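Local coordinates for endoglucanase (Clostridium thermocellum, PDB 2E4T), which hydrolyses internal beta-1,4-glucosidic bonds of cellulose and xyloglucan, this chain being the family 44 catalytic module of a larger multidomain enzyme, at residues A[71-76]-A[86-91]; A[126-131]-A[197-202]; A[183-188]-A[357-362]; A[256-261]-A[343-348]; A[500-505]-A[510-515]. All blocks are in the same frame, centred on the assembly; numbering follows the deposited sequence.

Interaction 1. Residues A[71-76]-A[86-91]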
# COMPACT_ATOMS: atom_id res chain seq x y z
N TYR A 71 3.83 18.83 -14.48
CA TYR A 71 4.69 17.92 -13.71
C TYR A 71 4.39 16.46 -13.94
O TYR A 71 5.32 15.64 -14.06
CB TYR A 71 4.57 18.24 -12.20
CG TYR A 71 5.30 17.23 -11.32
CD1 TYR A 71 6.68 17.34 -11.13
CD2 TYR A 71 4.66 16.15 -10.74
CE1 TYR A 71 7.37 16.38 -10.37
CE2 TYR A 71 5.32 15.21 -9.94
CZ TYR A 71 6.66 15.35 -9.73
OH TYR A 71 7.34 14.44 -8.96
N LEU A 72 3.10 16.05 -13.94
CA LEU A 72 2.84 14.61 -14.03
C LEU A 72 3.20 14.06 -15.42
O LEU A 72 3.55 12.87 -15.53
CB LEU A 72 1.41 14.25 -13.65
CG LEU A 72 1.10 14.38 -12.18
CD1 LEU A 72 -0.38 14.14 -11.94
CD2 LEU A 72 1.95 13.39 -11.34
N LEU A 73 3.06 14.87 -16.48
CA LEU A 73 3.51 14.48 -17.80
C LEU A 73 5.02 14.22 -17.82
O LEU A 73 5.53 13.23 -18.35
CB LEU A 73 3.15 15.56 -18.83
CG LEU A 73 1.67 15.67 -19.13
CD1 LEU A 73 1.35 17.06 -19.73
CD2 LEU A 73 1.23 14.54 -20.05
N GLU A 74 5.77 15.16 -17.23
CA GLU A 74 7.21 15.07 -17.20
C GLU A 74 7.68 13.93 -16.30
O GLU A 74 8.46 13.06 -16.74
CB GLU A 74 7.78 16.42 -16.71
CG GLU A 74 7.51 17.51 -17.67
CD GLU A 74 7.88 18.83 -17.01
OE1 GLU A 74 9.04 18.99 -16.55
OE2 GLU A 74 7.05 19.75 -16.91
N ASP A 75 7.19 13.89 -15.08
CA ASP A 75 7.63 12.86 -14.13
C ASP A 75 7.25 11.46 -14.57
O ASP A 75 7.99 10.50 -14.28
CB ASP A 75 7.07 13.11 -12.76
CG ASP A 75 7.64 12.15 -11.73
OD1 ASP A 75 8.84 12.30 -11.41
OD2 ASP A 75 6.96 11.22 -11.27
N GLY A 76 6.10 11.33 -15.26
CA GLY A 76 5.69 10.02 -15.74
C GLY A 76 6.37 9.60 -17.01
O GLY A 76 6.14 8.45 -17.47
N PRO A 86 -5.99 12.95 -24.10
CA PRO A 86 -6.66 12.70 -22.82
C PRO A 86 -6.03 11.50 -22.10
O PRO A 86 -5.73 10.46 -22.70
CB PRO A 86 -8.12 12.44 -23.18
CG PRO A 86 -8.28 13.27 -24.47
CD PRO A 86 -6.96 13.05 -25.22
N ALA A 87 -5.89 11.69 -20.78
CA ALA A 87 -5.44 10.62 -19.89
C ALA A 87 -4.06 10.10 -20.20
O ALA A 87 -3.70 9.04 -19.64
CB ALA A 87 -6.47 9.46 -19.83
N SER A 88 -3.23 10.80 -20.98
CA SER A 88 -1.91 10.24 -21.32
C SER A 88 -1.05 10.02 -20.09
O SER A 88 -0.20 9.10 -20.09
CB SER A 88 -1.20 11.07 -22.37
OG SER A 88 -0.95 12.36 -21.83
N VAL A 89 -1.19 10.82 -19.03
CA VAL A 89 -0.44 10.52 -17.79
C VAL A 89 -0.81 9.10 -17.32
O VAL A 89 0.07 8.32 -16.92
CB VAL A 89 -0.76 11.58 -16.72
CG1 VAL A 89 -0.38 11.11 -15.33
CG2 VAL A 89 -0.06 12.86 -17.07
N VAL A 90 -2.10 8.80 -17.28
CA VAL A 90 -2.60 7.53 -16.72
C VAL A 90 -2.36 6.38 -17.68
O VAL A 90 -2.01 5.26 -17.24
CB VAL A 90 -4.06 7.69 -16.29
CG1 VAL A 90 -4.69 6.36 -15.97
CG2 VAL A 90 -4.11 8.63 -15.08
N THR A 91 -2.53 6.61 -19.00
CA THR A 91 -2.29 5.52 -19.92
C THR A 91 -0.79 5.22 -20.04
O THR A 91 -0.41 4.03 -20.19
CB THR A 91 -2.94 5.77 -21.29
OG1 THR A 91 -2.34 6.92 -21.92
CG2 THR A 91 -4.44 5.98 -21.16
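Leu72 and Leu73 of the short helix 71-75 pack against Ser88 and Val89 in the first turn of helix 88-99. The backbones come close here, with Leu73 CA 5.6 Å from Val89 CA. Val89 is the main contributor and offers both methyls. Val89 CG2 reaches Leu73 CD2 at 3.7 Å, and the two side chains cross at about a right angle. Val89 CG1 is 4.0 Å from Leu72 CB. With CG1 anti to the backbone N (chi1 163°), CG2 is the branch turned to Leu73. Helix 88-99 belongs to the TIM-like barrel: it follows strand 40-43 and precedes strand 104-109, its parallel neighbour. Phe43 of strand 40-43 touches both Leu72 and Val89 and so backs the apolar patch. Leu73 CD2 also lies 3.6 Å from Ser88 OG, a plain van der Waals contact. That hydroxyl has its polar partner elsewhere, in the carbonyl oxygen of Glu82. Gly76 O accepts a hydrogen bond from Lys96 NZ, a second tie to the longer helix.

Interaction 2. Residues A[126-131]-A[197-202]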
# COMPACT_ATOMS: atom_id res chain seq x y z
N GLU A 126 -6.72 34.16 -4.20
CA GLU A 126 -7.90 34.81 -4.76
C GLU A 126 -8.49 34.00 -5.90
O GLU A 126 -9.66 34.23 -6.25
CB GLU A 126 -7.51 36.24 -5.21
CG GLU A 126 -7.08 37.07 -4.00
CD GLU A 126 -5.70 36.81 -3.53
OE1 GLU A 126 -4.75 36.69 -4.34
OE2 GLU A 126 -5.50 36.66 -2.27
N GLU A 127 -7.74 33.03 -6.42
CA GLU A 127 -8.20 32.10 -7.47
C GLU A 127 -8.62 30.75 -6.87
O GLU A 127 -8.78 29.75 -7.61
CB GLU A 127 -7.08 31.89 -8.47
CG GLU A 127 -6.83 33.13 -9.34
CD GLU A 127 -5.59 33.05 -10.20
OE1 GLU A 127 -4.59 32.36 -9.84
OE2 GLU A 127 -5.62 33.70 -11.29
N THR A 128 -8.87 30.68 -5.57
CA THR A 128 -9.43 29.49 -4.95
C THR A 128 -10.67 29.10 -5.70
O THR A 128 -11.51 29.93 -6.11
CB THR A 128 -9.74 29.76 -3.47
OG1 THR A 128 -8.51 29.99 -2.77
CG2 THR A 128 -10.48 28.61 -2.78
N ALA A 129 -10.87 27.77 -5.90
CA ALA A 129 -11.98 27.31 -6.71
C ALA A 129 -13.31 27.71 -6.08
O ALA A 129 -13.48 27.65 -4.85
CB ALA A 129 -11.91 25.78 -6.80
N PRO A 130 -14.33 28.00 -6.93
CA PRO A 130 -14.27 28.03 -8.38
C PRO A 130 -13.60 29.32 -8.89
O PRO A 130 -13.79 30.41 -8.32
CB PRO A 130 -15.74 28.01 -8.80
CG PRO A 130 -16.47 28.69 -7.63
CD PRO A 130 -15.71 28.20 -6.41
N SER A 131 -12.83 29.17 -9.95
CA SER A 131 -12.23 30.31 -10.65
C SER A 131 -11.81 29.84 -12.03
O SER A 131 -11.87 28.62 -12.33
CB SER A 131 -11.03 30.88 -9.89
OG SER A 131 -9.90 30.03 -10.12
N ILE A 197 -8.10 24.25 -3.73
CA ILE A 197 -9.21 23.42 -4.23
C ILE A 197 -10.31 23.29 -3.19
O ILE A 197 -11.50 23.40 -3.51
CB ILE A 197 -8.67 22.01 -4.62
CG1 ILE A 197 -7.69 22.11 -5.76
CG2 ILE A 197 -9.88 21.09 -4.97
CD1 ILE A 197 -7.06 20.79 -6.19
N HIS A 198 -9.91 23.04 -1.92
CA HIS A 198 -10.85 22.62 -0.89
C HIS A 198 -10.44 23.29 0.42
O HIS A 198 -9.89 22.65 1.33
CB HIS A 198 -10.82 21.10 -0.76
CG HIS A 198 -11.92 20.53 0.06
ND1 HIS A 198 -12.06 20.70 1.42
CD2 HIS A 198 -12.95 19.74 -0.33
CE1 HIS A 198 -13.16 20.06 1.84
NE2 HIS A 198 -13.70 19.47 0.78
N PRO A 199 -10.69 24.60 0.56
CA PRO A 199 -10.22 25.33 1.71
C PRO A 199 -10.80 24.88 3.05
O PRO A 199 -10.17 25.10 4.10
CB PRO A 199 -10.62 26.79 1.42
CG PRO A 199 -11.79 26.67 0.42
CD PRO A 199 -11.35 25.50 -0.44
N ASP A 200 -12.03 24.36 3.05
CA ASP A 200 -12.67 24.02 4.31
C ASP A 200 -12.20 22.63 4.78
O ASP A 200 -11.99 21.72 3.95
CB ASP A 200 -14.19 24.06 4.15
CG ASP A 200 -14.70 25.46 3.79
OD1 ASP A 200 -14.04 26.46 4.20
OD2 ASP A 200 -15.77 25.53 3.13
N ASN A 201 -12.11 22.42 6.08
CA ASN A 201 -11.77 21.10 6.60
C ASN A 201 -12.90 20.14 6.25
O ASN A 201 -14.08 20.41 6.56
CB ASN A 201 -11.61 21.17 8.13
CG ASN A 201 -10.43 22.04 8.54
OD1 ASN A 201 -9.44 22.14 7.84
ND2 ASN A 201 -10.54 22.71 9.69
N VAL A 202 -12.55 18.98 5.65
CA VAL A 202 -13.59 18.09 5.17
C VAL A 202 -14.47 17.59 6.29
O VAL A 202 -14.01 17.23 7.40
CB VAL A 202 -12.97 16.90 4.39
CG1 VAL A 202 -12.21 15.94 5.31
CG2 VAL A 202 -14.00 16.21 3.53
O HOH W 1 -13.44 25.44 -3.23
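Ala129 and Ile197 mark the closest backbone approach of two irregular loops, with Ala129 CA 5.4 Å from Ile197 CA. Thr128, Ala129 and Pro130 are extended, and the peptide bond between Ala129 and Pro130 is cis. No direct hydrogen bond joins 126-131 to 197-202, but Ala129 pairs through its backbone with Arg196, the residue before the second loop. One water completes the link. It donates one hydrogen bond to Ala129 O (2.7 Å) and one to Ile197 O (2.8 Å), so both carbonyls are satisfied by a shared donor. Each loop is part of an excursion between a barrel strand and a later helix. Residues 126-131 come between strand 104-109 and helix 158-169. Residues 197-202 come between strand 180-183 and helix 204-221. In TIM barrels such strand-to-helix loops surround the active-site end. The side chain of Ala129 is about 11 Å from that of Tyr155, a calcium ligand. Among the side chains, Thr128 does most of the touching. Its methyl, placed anti to the backbone N (chi1 -66° for OG1), meets the Pro199 ring at CG and CD, each 4.0 Å from Thr128 CG2. The hydroxyl of Thr128 instead bonds to Gln125 O. Ala129 CB lies 4.1 Å from Ile197 O. Ser131 OG donates to Glu127 O at 2.8 Å, which closes the first loop on itself, with the donor tilted 32° from the carbonyl plane.

Interaction 3. Residues A[183-188]-A[357-362]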
# COMPACT_ATOMS: atom_id res chain seq x y z
N ILE A 183 -10.76 6.81 -4.24
CA ILE A 183 -11.53 8.04 -4.00
C ILE A 183 -10.50 9.13 -3.52
O ILE A 183 -10.34 9.40 -2.34
CB ILE A 183 -12.64 7.81 -3.00
CG1 ILE A 183 -13.56 6.67 -3.44
CG2 ILE A 183 -13.49 9.09 -2.91
CD1 ILE A 183 -14.42 6.10 -2.42
N ASP A 184 -9.79 9.69 -4.50
CA ASP A 184 -8.84 10.77 -4.18
C ASP A 184 -7.75 10.28 -3.20
O ASP A 184 -7.36 9.09 -3.25
CB ASP A 184 -9.62 12.03 -3.73
CG ASP A 184 -8.95 13.35 -4.05
OD1 ASP A 184 -7.91 13.64 -3.39
OD2 ASP A 184 -9.46 14.09 -4.93
N ASN A 185 -7.23 11.21 -2.42
CA ASN A 185 -6.04 10.97 -1.62
C ASN A 185 -6.15 11.88 -0.38
O ASN A 185 -6.35 13.08 -0.50
CB ASN A 185 -4.80 11.44 -2.43
CG ASN A 185 -3.51 11.16 -1.67
OD1 ASN A 185 -3.17 9.96 -1.42
ND2 ASN A 185 -2.83 12.21 -1.23
N GLU A 186 -6.00 11.28 0.80
CA GLU A 186 -5.83 12.03 2.06
C GLU A 186 -6.84 13.16 2.18
O GLU A 186 -6.49 14.33 2.36
CB GLU A 186 -4.39 12.52 2.23
CG GLU A 186 -3.42 11.32 2.26
CD GLU A 186 -2.01 11.66 2.62
OE1 GLU A 186 -1.63 12.86 2.71
OE2 GLU A 186 -1.22 10.67 2.81
N PRO A 187 -8.14 12.82 2.25
CA PRO A 187 -9.17 13.88 2.30
C PRO A 187 -9.08 14.73 3.55
O PRO A 187 -9.41 15.95 3.47
CB PRO A 187 -10.49 13.07 2.25
CG PRO A 187 -10.10 11.69 2.77
CD PRO A 187 -8.72 11.47 2.17
N ALA A 188 -8.69 14.18 4.71
CA ALA A 188 -8.56 15.00 5.89
C ALA A 188 -7.42 16.00 5.79
O ALA A 188 -7.35 16.92 6.63
CB ALA A 188 -8.47 14.16 7.16
N ILE A 357 -2.88 -1.00 2.31
CA ILE A 357 -1.96 -0.00 2.88
C ILE A 357 -1.29 0.64 1.67
O ILE A 357 -0.32 0.12 1.13
CB ILE A 357 -0.94 -0.62 3.85
CG1 ILE A 357 -1.61 -1.58 4.85
CG2 ILE A 357 -0.18 0.50 4.50
CD1 ILE A 357 -2.67 -0.99 5.75
N THR A 358 -1.87 1.78 1.20
CA THR A 358 -1.49 2.30 -0.10
C THR A 358 -0.32 3.30 -0.07
O THR A 358 0.19 3.67 -1.14
CB THR A 358 -2.70 2.90 -0.83
OG1 THR A 358 -3.22 3.97 -0.06
CG2 THR A 358 -3.70 1.82 -1.21
N GLU A 359 0.14 3.68 1.12
CA GLU A 359 1.42 4.33 1.28
C GLU A 359 1.97 3.85 2.62
O GLU A 359 1.22 3.77 3.62
CB GLU A 359 1.39 5.86 1.33
CG GLU A 359 0.89 6.48 0.05
CD GLU A 359 0.88 8.00 0.03
OE1 GLU A 359 1.61 8.64 0.84
OE2 GLU A 359 0.17 8.56 -0.86
N TYR A 360 3.28 3.60 2.68
CA TYR A 360 3.98 3.31 3.91
C TYR A 360 5.48 3.42 3.56
O TYR A 360 5.89 3.34 2.38
CB TYR A 360 3.67 1.90 4.47
CG TYR A 360 4.13 0.77 3.56
CD1 TYR A 360 5.39 0.20 3.75
CD2 TYR A 360 3.35 0.31 2.52
CE1 TYR A 360 5.88 -0.78 2.93
CE2 TYR A 360 3.82 -0.71 1.67
CZ TYR A 360 5.08 -1.23 1.88
OH TYR A 360 5.62 -2.20 1.07
N ASP A 361 6.30 3.57 4.61
CA ASP A 361 7.77 3.61 4.49
C ASP A 361 8.30 3.48 5.90
O ASP A 361 8.02 4.32 6.75
CB ASP A 361 8.19 4.93 3.86
CG ASP A 361 9.71 5.13 3.82
OD1 ASP A 361 10.47 4.16 3.99
OD2 ASP A 361 10.14 6.31 3.54
N TYR A 362 9.08 2.39 6.15
CA TYR A 362 9.70 2.17 7.45
C TYR A 362 11.07 2.86 7.59
O TYR A 362 11.70 2.74 8.66
CB TYR A 362 9.75 0.67 7.76
CG TYR A 362 8.43 0.18 8.29
CD1 TYR A 362 7.28 0.15 7.47
CD2 TYR A 362 8.28 -0.17 9.63
CE1 TYR A 362 6.02 -0.14 7.98
CE2 TYR A 362 7.05 -0.50 10.15
CZ TYR A 362 5.91 -0.45 9.34
OH TYR A 362 4.64 -0.73 9.80
O HOH W 2 -0.39 11.05 0.02
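Glu359 reaches across to Asn185 and Glu186 with an extended side chain. Its CB points toward 183-188. CG lies anti to the carbonyl carbon (chi1 -63°), and the straight chain beyond it carries the carboxylate to the other segment. The side chain also lies against His283. Glu359 CD is 5.3 Å from Glu186 CD. This matches the TIM-barrel hydrolases of clan A, where glutamates after strands 4 and 7 serve as acid/base and nucleophile. Strands 180-183 and 354-360 are the fourth and seventh here, and Glu186 follows an asparagine, as the acid/base does in that clan. The pair is thus probably catalytic. At the tip, Glu359 OE1 is 4.0 Å from Glu186 OE2 and is hydrogen-bonded to Tyr285 OH. Glu359 OE2 lies 3.7 Å from Asn185 OD1, with the amide and carboxylate planes 18° apart. It accepts a hydrogen bond from a water, which in turn accepts one from Asn185 ND2. Arg42 forms a salt bridge with Glu359 OE2 and bonds to Asn185 OD1, helping position both.

Interaction 4. Residues A[256-261]-A[343-348]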
# COMPACT_ATOMS: atom_id res chain seq x y z
N TRP A 256 -14.27 5.06 16.41
CA TRP A 256 -13.36 5.84 15.57
C TRP A 256 -14.00 6.03 14.21
O TRP A 256 -14.99 5.32 13.84
CB TRP A 256 -11.95 5.26 15.46
CG TRP A 256 -11.76 3.86 14.96
CD1 TRP A 256 -12.68 2.83 14.85
CD2 TRP A 256 -10.49 3.29 14.59
NE1 TRP A 256 -12.04 1.67 14.45
CE2 TRP A 256 -10.72 1.93 14.28
CE3 TRP A 256 -9.20 3.82 14.51
CZ2 TRP A 256 -9.68 1.09 13.91
CZ3 TRP A 256 -8.17 2.98 14.15
CH2 TRP A 256 -8.41 1.63 13.85
N PHE A 257 -13.45 6.96 13.44
CA PHE A 257 -13.94 7.27 12.10
C PHE A 257 -13.90 6.04 11.20
O PHE A 257 -14.83 5.88 10.35
CB PHE A 257 -13.18 8.45 11.48
CG PHE A 257 -13.63 8.72 10.09
CD1 PHE A 257 -14.81 9.39 9.84
CD2 PHE A 257 -12.86 8.26 9.02
CE1 PHE A 257 -15.28 9.55 8.53
CE2 PHE A 257 -13.31 8.43 7.71
CZ PHE A 257 -14.52 9.08 7.46
N ILE A 258 -12.92 5.14 11.34
CA ILE A 258 -12.93 3.92 10.51
C ILE A 258 -14.27 3.22 10.59
O ILE A 258 -14.82 2.77 9.56
CB ILE A 258 -11.82 2.97 11.04
CG1 ILE A 258 -10.41 3.57 10.85
CG2 ILE A 258 -11.95 1.59 10.42
CD1 ILE A 258 -9.99 3.76 9.41
N ASP A 259 -14.84 3.08 11.81
CA ASP A 259 -16.13 2.37 11.94
C ASP A 259 -17.26 3.12 11.28
O ASP A 259 -18.15 2.51 10.66
CB ASP A 259 -16.47 2.21 13.43
CG ASP A 259 -15.56 1.19 14.13
OD1 ASP A 259 -14.91 0.39 13.44
OD2 ASP A 259 -15.58 1.21 15.40
N TYR A 260 -17.29 4.46 11.44
CA TYR A 260 -18.31 5.29 10.78
C TYR A 260 -18.23 5.10 9.25
O TYR A 260 -19.25 4.92 8.57
CB TYR A 260 -18.10 6.74 11.16
CG TYR A 260 -18.98 7.73 10.41
CD1 TYR A 260 -20.18 8.17 10.96
CD2 TYR A 260 -18.57 8.26 9.21
CE1 TYR A 260 -20.95 9.13 10.33
CE2 TYR A 260 -19.34 9.22 8.55
CZ TYR A 260 -20.52 9.66 9.12
OH TYR A 260 -21.23 10.65 8.47
N TYR A 261 -17.00 5.17 8.72
CA TYR A 261 -16.85 5.06 7.25
C TYR A 261 -17.36 3.72 6.77
O TYR A 261 -18.13 3.63 5.80
CB TYR A 261 -15.35 5.26 6.90
CG TYR A 261 -15.08 5.25 5.45
CD1 TYR A 261 -15.34 6.37 4.66
CD2 TYR A 261 -14.51 4.13 4.82
CE1 TYR A 261 -15.06 6.40 3.31
CE2 TYR A 261 -14.22 4.17 3.45
CZ TYR A 261 -14.45 5.29 2.71
OH TYR A 261 -14.07 5.28 1.38
N LEU A 343 -9.02 -4.81 10.84
CA LEU A 343 -9.74 -5.99 10.36
C LEU A 343 -10.99 -6.29 11.25
O LEU A 343 -12.02 -6.72 10.72
CB LEU A 343 -8.82 -7.19 10.30
CG LEU A 343 -7.73 -7.07 9.22
CD1 LEU A 343 -6.64 -8.09 9.48
CD2 LEU A 343 -8.30 -7.22 7.82
N ASP A 344 -10.86 -6.06 12.55
CA ASP A 344 -12.00 -6.24 13.47
C ASP A 344 -13.10 -5.25 13.15
O ASP A 344 -14.29 -5.56 13.18
CB ASP A 344 -11.52 -6.08 14.91
CG ASP A 344 -12.63 -6.04 15.96
OD1 ASP A 344 -13.10 -7.11 16.25
OD2 ASP A 344 -13.02 -4.97 16.51
N SER A 345 -12.73 -4.00 12.81
CA SER A 345 -13.72 -3.04 12.38
C SER A 345 -14.43 -3.46 11.11
O SER A 345 -15.66 -3.31 11.00
CB SER A 345 -13.05 -1.65 12.23
OG SER A 345 -12.78 -1.10 13.48
N ILE A 346 -13.67 -3.98 10.14
CA ILE A 346 -14.29 -4.52 8.94
C ILE A 346 -15.31 -5.63 9.30
O ILE A 346 -16.45 -5.63 8.80
CB ILE A 346 -13.23 -5.02 7.96
CG1 ILE A 346 -12.53 -3.81 7.30
CG2 ILE A 346 -13.86 -5.95 6.92
CD1 ILE A 346 -11.25 -4.17 6.57
N GLU A 347 -14.88 -6.56 10.17
CA GLU A 347 -15.79 -7.68 10.52
C GLU A 347 -17.07 -7.18 11.18
O GLU A 347 -18.14 -7.75 10.98
CB GLU A 347 -15.06 -8.65 11.46
CG GLU A 347 -13.97 -9.39 10.79
CD GLU A 347 -13.18 -10.33 11.72
OE1 GLU A 347 -13.18 -10.14 12.97
OE2 GLU A 347 -12.53 -11.26 11.18
N LYS A 348 -16.97 -6.11 11.97
CA LYS A 348 -18.12 -5.61 12.70
C LYS A 348 -19.04 -4.76 11.83
O LYS A 348 -20.26 -4.81 12.00
CB LYS A 348 -17.65 -4.78 13.92
CG LYS A 348 -17.08 -5.62 15.08
CD LYS A 348 -16.46 -4.78 16.19
CE LYS A 348 -16.12 -5.69 17.38
NZ LYS A 348 -15.15 -5.06 18.28
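Two first torsions bring Trp256 and Ser345 together beside Asp259. Trp256 CG sits between the backbone N and the carbonyl carbon (chi1 57°), which swings the indole N-H toward helix 338-349. Ser345 OG lies anti to its carbonyl carbon (chi1 -73°), which turns the hydroxyl to Asp259. The groups meet where the two helices come close, with Asp259 CA 5.9 Å from Ser345 CA. Ser345 OG is the centre of the contact. Trp256 NE1 donates to Ser345 OG at 3.0 Å, nearly in the indole plane. Ser345 OG donates to Asp259 OD1 at 2.6 Å, on the syn side of the carboxylate. Trp256 NE1 also makes a weak bond to Asp259 OD1. Ile258 lays CG1 over the centre of one face of the Trp256 indole, 3.6 Å above the plane. Ile258 CG2 touches Ser345 CB at 3.9 Å. Trp256 is the N-cap residue of helix 257-272. That helix and helix 338-349 are outer helices of the TIM-like barrel, on either side of strand 279-284 in the chain. Leu342 packs on both Trp256 and Ile258. All four touching residues are buried. The serine relays a hydrogen bond from the indole to the carboxylate, so the indole N-H, the serine hydroxyl and Asp259 OD1 satisfy one another inside the protein. Together with the nearby helix N-terminus, this would probably favour the charged form of Asp259.

Interaction 5. Residues A[500-505]-A[510-515]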
# COMPACT_ATOMS: atom_id res chain seq x y z
N PHE A 500 16.18 -29.51 10.86
CA PHE A 500 17.54 -29.08 10.52
C PHE A 500 17.89 -27.89 11.41
O PHE A 500 17.00 -27.26 11.99
CB PHE A 500 17.71 -28.77 9.02
CG PHE A 500 16.84 -27.66 8.52
CD1 PHE A 500 17.29 -26.33 8.54
CD2 PHE A 500 15.60 -27.92 7.99
CE1 PHE A 500 16.53 -25.30 8.03
CE2 PHE A 500 14.81 -26.89 7.49
CZ PHE A 500 15.29 -25.58 7.52
N THR A 501 19.18 -27.59 11.47
CA THR A 501 19.65 -26.41 12.18
C THR A 501 20.40 -25.52 11.19
O THR A 501 21.24 -25.99 10.43
CB THR A 501 20.61 -26.83 13.31
OG1 THR A 501 19.87 -27.64 14.24
CG2 THR A 501 21.28 -25.65 14.00
N TYR A 502 20.13 -24.20 11.28
CA TYR A 502 20.69 -23.27 10.34
C TYR A 502 21.04 -22.00 11.11
O TYR A 502 20.17 -21.36 11.69
CB TYR A 502 19.68 -22.96 9.24
CG TYR A 502 20.25 -22.14 8.09
CD1 TYR A 502 21.36 -22.59 7.36
CD2 TYR A 502 19.64 -20.95 7.68
CE1 TYR A 502 21.85 -21.89 6.27
CE2 TYR A 502 20.13 -20.26 6.59
CZ TYR A 502 21.24 -20.69 5.90
OH TYR A 502 21.70 -19.97 4.82
N THR A 503 22.33 -21.66 11.15
CA THR A 503 22.79 -20.46 11.81
C THR A 503 22.99 -19.37 10.77
O THR A 503 23.62 -19.58 9.73
CB THR A 503 24.11 -20.73 12.56
OG1 THR A 503 23.82 -21.69 13.59
CG2 THR A 503 24.68 -19.45 13.14
N VAL A 504 22.41 -18.20 11.09
CA VAL A 504 22.35 -17.08 10.19
C VAL A 504 23.15 -15.92 10.83
O VAL A 504 22.98 -15.64 12.02
CB VAL A 504 20.81 -16.62 10.04
CG1 VAL A 504 20.65 -15.42 9.13
CG2 VAL A 504 19.95 -17.78 9.51
N PRO A 505 24.02 -15.23 10.07
CA PRO A 505 24.71 -14.06 10.63
C PRO A 505 23.73 -12.97 11.09
O PRO A 505 22.55 -12.93 10.71
CB PRO A 505 25.58 -13.56 9.48
CG PRO A 505 25.76 -14.80 8.61
CD PRO A 505 24.44 -15.49 8.68
N CYS A 510 16.83 -14.05 4.71
CA CYS A 510 16.96 -15.19 3.84
C CYS A 510 15.60 -15.68 3.34
O CYS A 510 14.57 -15.52 3.99
CB CYS A 510 17.45 -16.44 4.73
SG CYS A 510 18.96 -16.21 5.65
N HIS A 511 15.67 -16.31 2.16
CA HIS A 511 14.52 -17.04 1.59
C HIS A 511 15.05 -18.46 1.34
O HIS A 511 15.97 -18.66 0.54
CB HIS A 511 14.10 -16.37 0.28
CG HIS A 511 12.81 -16.90 -0.29
ND1 HIS A 511 12.00 -16.10 -1.05
CD2 HIS A 511 12.22 -18.14 -0.31
CE1 HIS A 511 10.97 -16.84 -1.49
NE2 HIS A 511 11.06 -18.08 -1.06
N ILE A 512 14.43 -19.41 2.06
CA ILE A 512 14.80 -20.83 1.96
C ILE A 512 13.69 -21.51 1.14
O ILE A 512 12.50 -21.27 1.38
CB ILE A 512 14.87 -21.46 3.35
CG1 ILE A 512 15.86 -20.71 4.24
CG2 ILE A 512 15.19 -22.96 3.25
CD1 ILE A 512 15.81 -21.14 5.72
N VAL A 513 14.09 -22.37 0.18
CA VAL A 513 13.13 -23.10 -0.64
C VAL A 513 13.44 -24.59 -0.46
O VAL A 513 14.46 -25.09 -0.94
CB VAL A 513 13.21 -22.71 -2.11
CG1 VAL A 513 12.10 -23.44 -2.90
CG2 VAL A 513 13.11 -21.18 -2.30
N LEU A 514 12.57 -25.27 0.30
CA LEU A 514 12.72 -26.68 0.60
C LEU A 514 11.99 -27.52 -0.40
O LEU A 514 10.85 -27.24 -0.77
CB LEU A 514 12.20 -26.97 1.98
CG LEU A 514 13.01 -26.41 3.13
CD1 LEU A 514 12.19 -26.22 4.34
CD2 LEU A 514 14.21 -27.37 3.43
N GLU A 515 12.65 -28.60 -0.82
CA GLU A 515 12.02 -29.58 -1.72
C GLU A 515 12.49 -30.99 -1.32
O GLU A 515 13.47 -31.14 -0.65
CB GLU A 515 12.33 -29.28 -3.17
CG GLU A 515 13.72 -29.30 -3.55
CD GLU A 515 14.00 -28.71 -4.93
OE1 GLU A 515 13.69 -27.51 -5.19
OE2 GLU A 515 14.60 -29.46 -5.74
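Phe500 and Leu514 approach from opposite directions. Phe500 CE2 comes within 4.1 Å of Leu514 CD2, and the methyl meets the ring obliquely. The ring is also stacked with Phe463 of the neighbouring strand 459-466. Next along the strand comes Tyr502. Tyr502 CD2 lies 4.3 Å from Ile512 CD1, again at an oblique approach. The Tyr502 edge is turned to Cys510, with Tyr502 CE2 4.3 Å from Cys510 SG. Val504 adds the last pair: Val504 CG1 is 3.9 Å from the same Cys510 SG. Two conformers are modelled for Cys510; both sulfur contacts hold for the one described and are less certain for that reason. These side chains all point inward from alternate positions of their strands, and Ile492 touches Phe500, Tyr502 and Ile512. The contact is apolar and has no hydrogen bond across it. The strands run almost antiparallel, at 159°, but their axes stay 11.1 Å apart. They are therefore face-to-face partners and not paired edges. Strand 499-504 pairs with 459-466, while 508-514 lies between 474-480 and 442-452. The short connection between them thus forms a beta arch and not a hairpin. Facing strands with a shared apolar interior are characteristic of a beta-sandwich or rolled-sheet domain, here the beta domain beside the TIM-like barrel.

In the fold
Interactions 1 to 4 belong to the TIM-like barrel, and interaction 5 to the beta domain, about 36 Å from interaction 3 between centres. Interaction 3 joins the ends of the fourth and seventh barrel strands, near the centre of the folded chain. Interaction 4 is nested within its loop and packs outer helices about 17 Å away, centre to centre; Ile183 CD1 touches Tyr261 OH at 3.9 Å. Interaction 2 alternates with interaction 3 along the chain and touches it where Val202 CG1 meets Pro187 O at 3.3 Å. Interaction 1 comes first and lies about 20 Å from interaction 3, centre to centre. Residues flanking Glu186 in the chain thus touch interactions 2 and 4.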